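Local coordinates for protein predicted ancestral HMA domain of Pik-1 from Oryza spp. (PDB 7BNT) that is a reconstructed ancestral HMA domain of the rice immune receptor Pik-1 and probably recognises a fungal effector, at residues I8-P13 and G67-L72; G32-A37 and V49-D54. All blocks are in the same frame, centred on the assembly; numbering follows the deposited sequence. Where two conformers were deposited one is given.

Interaction 1: residues I8-P13 and G67-L72; sequences IVIKVP and GHAELL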
# COMPACT_ATOMS: atom_id res chain seq x y z
N ILE B 8 -0.79 -6.78 3.06
CA ILE B 8 0.64 -7.14 3.04
C ILE B 8 1.42 -5.98 2.44
O ILE B 8 0.86 -5.10 1.74
CB ILE B 8 0.89 -8.44 2.26
CG1 ILE B 8 0.54 -8.23 0.79
CG2 ILE B 8 0.17 -9.64 2.88
CD1 ILE B 8 0.88 -9.40 -0.07
N VAL B 9 2.70 -6.01 2.71
CA VAL B 9 3.66 -4.99 2.23
C VAL B 9 4.83 -5.72 1.58
O VAL B 9 5.42 -6.61 2.22
CB VAL B 9 4.15 -4.08 3.36
CG1 VAL B 9 5.11 -3.05 2.82
CG2 VAL B 9 2.98 -3.41 4.06
N ILE B 10 5.14 -5.34 0.36
CA ILE B 10 6.23 -5.92 -0.44
C ILE B 10 7.18 -4.81 -0.88
O ILE B 10 6.73 -3.82 -1.46
CB ILE B 10 5.69 -6.73 -1.64
CG1 ILE B 10 4.85 -7.92 -1.17
CG2 ILE B 10 6.84 -7.19 -2.52
CD1 ILE B 10 4.05 -8.59 -2.27
N LYS B 11 8.46 -4.97 -0.59
CA LYS B 11 9.51 -4.06 -1.08
C LYS B 11 9.77 -4.38 -2.55
O LYS B 11 9.90 -5.57 -2.91
CB LYS B 11 10.80 -4.20 -0.28
CG LYS B 11 11.89 -3.21 -0.67
CD LYS B 11 13.00 -3.13 0.38
CE LYS B 11 14.15 -2.22 0.03
NZ LYS B 11 15.18 -2.20 1.10
N VAL B 12 9.74 -3.34 -3.37
CA VAL B 12 9.85 -3.53 -4.84
C VAL B 12 11.09 -2.84 -5.33
O VAL B 12 11.58 -1.90 -4.72
CB VAL B 12 8.61 -3.02 -5.58
CG1 VAL B 12 7.40 -3.86 -5.21
CG2 VAL B 12 8.36 -1.54 -5.35
N PRO B 13 11.56 -3.26 -6.52
CA PRO B 13 12.76 -2.70 -7.12
C PRO B 13 12.54 -1.23 -7.45
O PRO B 13 11.47 -0.81 -7.91
CB PRO B 13 12.94 -3.57 -8.37
CG PRO B 13 11.52 -3.97 -8.71
CD PRO B 13 10.94 -4.30 -7.37
N GLY B 67 11.59 -7.31 -11.27
CA GLY B 67 12.81 -7.12 -10.48
C GLY B 67 12.58 -7.65 -9.08
O GLY B 67 11.43 -8.08 -8.73
N HIS B 68 13.63 -7.65 -8.28
CA HIS B 68 13.64 -8.27 -6.95
C HIS B 68 12.51 -7.70 -6.08
O HIS B 68 12.32 -6.46 -6.06
CB HIS B 68 14.98 -8.11 -6.25
CG HIS B 68 15.05 -8.96 -5.03
ND1 HIS B 68 14.80 -10.33 -5.08
CD2 HIS B 68 15.25 -8.66 -3.72
CE1 HIS B 68 14.91 -10.83 -3.87
NE2 HIS B 68 15.18 -9.83 -3.02
N ALA B 69 11.90 -8.57 -5.29
CA ALA B 69 10.79 -8.23 -4.40
C ALA B 69 10.97 -9.00 -3.10
O ALA B 69 11.51 -10.11 -3.11
CB ALA B 69 9.47 -8.57 -5.04
N GLU B 70 10.52 -8.42 -2.00
CA GLU B 70 10.71 -8.97 -0.65
C GLU B 70 9.45 -8.69 0.17
O GLU B 70 9.07 -7.53 0.33
CB GLU B 70 11.96 -8.35 -0.04
CG GLU B 70 12.30 -8.85 1.33
CD GLU B 70 13.56 -8.21 1.90
OE1 GLU B 70 14.08 -7.23 1.30
OE2 GLU B 70 14.00 -8.67 2.97
N LEU B 71 8.83 -9.74 0.68
CA LEU B 71 7.71 -9.59 1.63
C LEU B 71 8.22 -8.99 2.93
O LEU B 71 9.16 -9.56 3.52
CB LEU B 71 7.05 -10.94 1.86
CG LEU B 71 5.82 -10.98 2.76
CD1 LEU B 71 4.69 -10.15 2.19
CD2 LEU B 71 5.36 -12.41 2.94
N LEU B 72 7.57 -7.93 3.41
CA LEU B 72 8.04 -7.30 4.65
C LEU B 72 6.98 -7.25 5.74
O LEU B 72 7.36 -6.99 6.89
CB LEU B 72 8.55 -5.88 4.37
CG LEU B 72 9.78 -5.78 3.47
CD1 LEU B 72 10.17 -4.32 3.37
CD2 LEU B 72 10.96 -6.59 3.97

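Interaction 2: residues G32-A37 and V49-D54; sequences GVDSVA and VGDGID. With EDO (1,2-ethanediol), chain D.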
# COMPACT_ATOMS: atom_id res chain seq x y z
N GLY B 32 -8.35 -10.38 -6.72
CA GLY B 32 -8.72 -10.20 -5.30
C GLY B 32 -8.06 -8.99 -4.66
O GLY B 32 -8.21 -8.84 -3.47
N VAL B 33 -7.32 -8.20 -5.41
CA VAL B 33 -6.76 -6.92 -4.91
C VAL B 33 -7.84 -5.84 -4.94
O VAL B 33 -8.48 -5.64 -5.97
CB VAL B 33 -5.51 -6.52 -5.70
CG1 VAL B 33 -5.06 -5.10 -5.36
CG2 VAL B 33 -4.41 -7.55 -5.46
N ASP B 34 -8.01 -5.16 -3.82
CA ASP B 34 -8.91 -4.00 -3.69
C ASP B 34 -8.14 -2.70 -3.84
O ASP B 34 -8.71 -1.77 -4.43
CB ASP B 34 -9.63 -4.04 -2.37
CG ASP B 34 -10.52 -5.26 -2.23
OD1 ASP B 34 -10.99 -5.76 -3.28
OD2 ASP B 34 -10.63 -5.71 -1.11
N SER B 35 -6.94 -2.61 -3.30
CA SER B 35 -6.23 -1.32 -3.31
C SER B 35 -4.74 -1.56 -3.16
O SER B 35 -4.32 -2.55 -2.54
CB SER B 35 -6.77 -0.35 -2.27
OG SER B 35 -6.80 -0.96 -1.00
N VAL B 36 -3.98 -0.59 -3.69
CA VAL B 36 -2.50 -0.63 -3.62
C VAL B 36 -2.05 0.79 -3.31
O VAL B 36 -2.65 1.75 -3.81
CB VAL B 36 -1.84 -1.11 -4.93
CG1 VAL B 36 -2.20 -2.54 -5.19
CG2 VAL B 36 -2.19 -0.24 -6.11
N ALA B 37 -0.95 0.91 -2.57
CA ALA B 37 -0.34 2.23 -2.30
C ALA B 37 1.16 2.09 -2.15
O ALA B 37 1.65 1.09 -1.61
CB ALA B 37 -0.93 2.84 -1.04
N VAL B 49 -4.08 -4.47 -0.26
CA VAL B 49 -5.23 -4.90 0.55
C VAL B 49 -6.19 -5.65 -0.38
O VAL B 49 -6.47 -5.20 -1.50
CB VAL B 49 -5.90 -3.72 1.25
CG1 VAL B 49 -7.24 -4.08 1.87
CG2 VAL B 49 -4.97 -3.16 2.29
N GLY B 50 -6.68 -6.76 0.10
CA GLY B 50 -7.68 -7.51 -0.65
C GLY B 50 -7.97 -8.81 0.02
O GLY B 50 -7.75 -8.95 1.19
N ASP B 51 -8.53 -9.73 -0.71
CA ASP B 51 -8.82 -11.04 -0.11
C ASP B 51 -8.41 -12.12 -1.10
O ASP B 51 -8.40 -11.90 -2.31
CB ASP B 51 -10.25 -11.06 0.40
CG ASP B 51 -11.24 -10.77 -0.69
OD1 ASP B 51 -11.28 -11.57 -1.63
OD2 ASP B 51 -11.95 -9.74 -0.60
N GLY B 52 -7.97 -13.25 -0.56
CA GLY B 52 -7.53 -14.40 -1.35
C GLY B 52 -6.24 -14.10 -2.10
O GLY B 52 -6.00 -14.70 -3.15
N ILE B 53 -5.43 -13.16 -1.61
CA ILE B 53 -4.12 -12.85 -2.24
C ILE B 53 -3.11 -13.83 -1.71
O ILE B 53 -3.02 -14.03 -0.50
CB ILE B 53 -3.67 -11.42 -2.01
CG1 ILE B 53 -4.67 -10.42 -2.58
CG2 ILE B 53 -2.27 -11.19 -2.58
CD1 ILE B 53 -4.63 -9.13 -1.85
N ASP B 54 -2.33 -14.40 -2.62
CA ASP B 54 -1.25 -15.32 -2.24
C ASP B 54 0.03 -14.49 -2.22
O ASP B 54 0.57 -14.20 -3.29
CB ASP B 54 -1.18 -16.47 -3.22
CG ASP B 54 -0.17 -17.54 -2.85
OD1 ASP B 54 0.84 -17.17 -2.22
OD2 ASP B 54 -0.38 -18.68 -3.29
C1 EDO D . -8.31 -6.09 -10.33
O1 EDO D . -7.24 -6.96 -10.66
C2 EDO D . -9.19 -6.67 -9.27
O2 EDO D . -8.46 -7.37 -8.26
O HOH W 1 -11.39 -8.59 -3.16

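Interaction 1: residues I8-P13 and G67-L72
I10 and L71 meet on one face of the antiparallel sheet, in a non-hydrogen-bonded pair. The two side chains lie at a slant to each other. L71 carries its CG anti to the backbone N (chi1 -177°), and the next torsion turns CD1 toward the neighbouring strand. There CD1 lies 4.0 Å from I10 CG1. It also sits 3.6 Å from V9 O. The other branch of I10, CG2, reaches A69 CB at 3.9 Å. Helix 55-65 closes this face, with L58 against I10 and L62 against A69. K11 and E70 form the next pair and put their side chains on the opposite face. Here the root of the lysine does the touching: K11 CB lies 3.7 Å from L72 CD1. Beyond CG the chain runs out extended, its amino group pointing off from strand 70-74. The backbones are joined by L72 N to V9 O at 2.8 Å, nearly straight at 168°. K11 N gives a second bond to E70 O, also 2.8 Å, and E70 N returns a longer one to K11 O. Past the strand end the P13 ring lies against G67, CG 3.8 Å from G67 CA. An alanine here would lack CG and CD, so G67 would probably lose most of the ring surface it packs on, and the backbone would be freer to turn about N-CA. L72 also makes backbone hydrogen bonds to a chain of another protein. The chemistry is thus apolar toward the helix and polar at the strand backbones, as suits an edge strand that can accept a further partner.

Interaction 2: residues G32-A37 and V49-D54
A classic beta bulge marks this end of the hairpin made by strands 33-39 and 45-50, part of the ferredoxin-like fold of HMA domains. D34 and S35 both face V49, so the register shifts by one residue. V49 O takes two N-H groups: D34 N at 2.8 Å, in the carbonyl plane, and S35 N at 3.2 Å, tilted 17° from it. V49 N answers to S35 O at 3.0 Å. Beyond the bulge, D51 N bonds to G32 O at 2.9 Å. V33 and G50 form a non-hydrogen-bonded pair between these bonds. With no side chain on G50, its CA can come close to G32 O. In the bulge the side chain of D34 points toward the other strand, CB close to V49 O and OD2 beside G50 CA. D51 brings its carboxylate to the same place, and D34 OD2 and D51 OD2 stand 4.3 Å apart. K5 NZ makes salt bridges to both, which would probably offset the repulsion. A water near D34 OD1 and D51 OD2 may also link the two. S35 OG, placed between its backbone N and carbonyl carbon (chi1 52°), lies 3.7 Å from V49 CB. It hydrogen-bonds a polar side chain of the chain of another protein. S35 to A37 also pair with a strand of the second subunit, continuing the sheet across the interface. A 1,2-ethanediol, probably from the crystallisation liquor, sits by V33 O. In the loop before helix 55-65, I53 turns back, and its CD1 packs 3.9 Å from V33 CG2.

Overall arrangement
Both contacts belong to one antiparallel sheet, whose inner strands 6-11 and 45-50 are neighbours. Interaction 1 ties 6-11 to the outer strand 70-74; interaction 2 ties 45-50 to the outer strand 33-39. Their centres are 15 Å apart, on opposite sides of the chain's centre. Interaction 1 joins the first and last strands of the chain and is partly buried. Interaction 2 is nested within that loop, is local to a hairpin and is more buried. Regular pairing and leucine and isoleucine packing dominate the first. A bulge, glycines and two neighbouring carboxylates that share a lysine mark the second. Both outer strands also meet other chains: 70-74 another protein, 33-39 that protein and the second subunit.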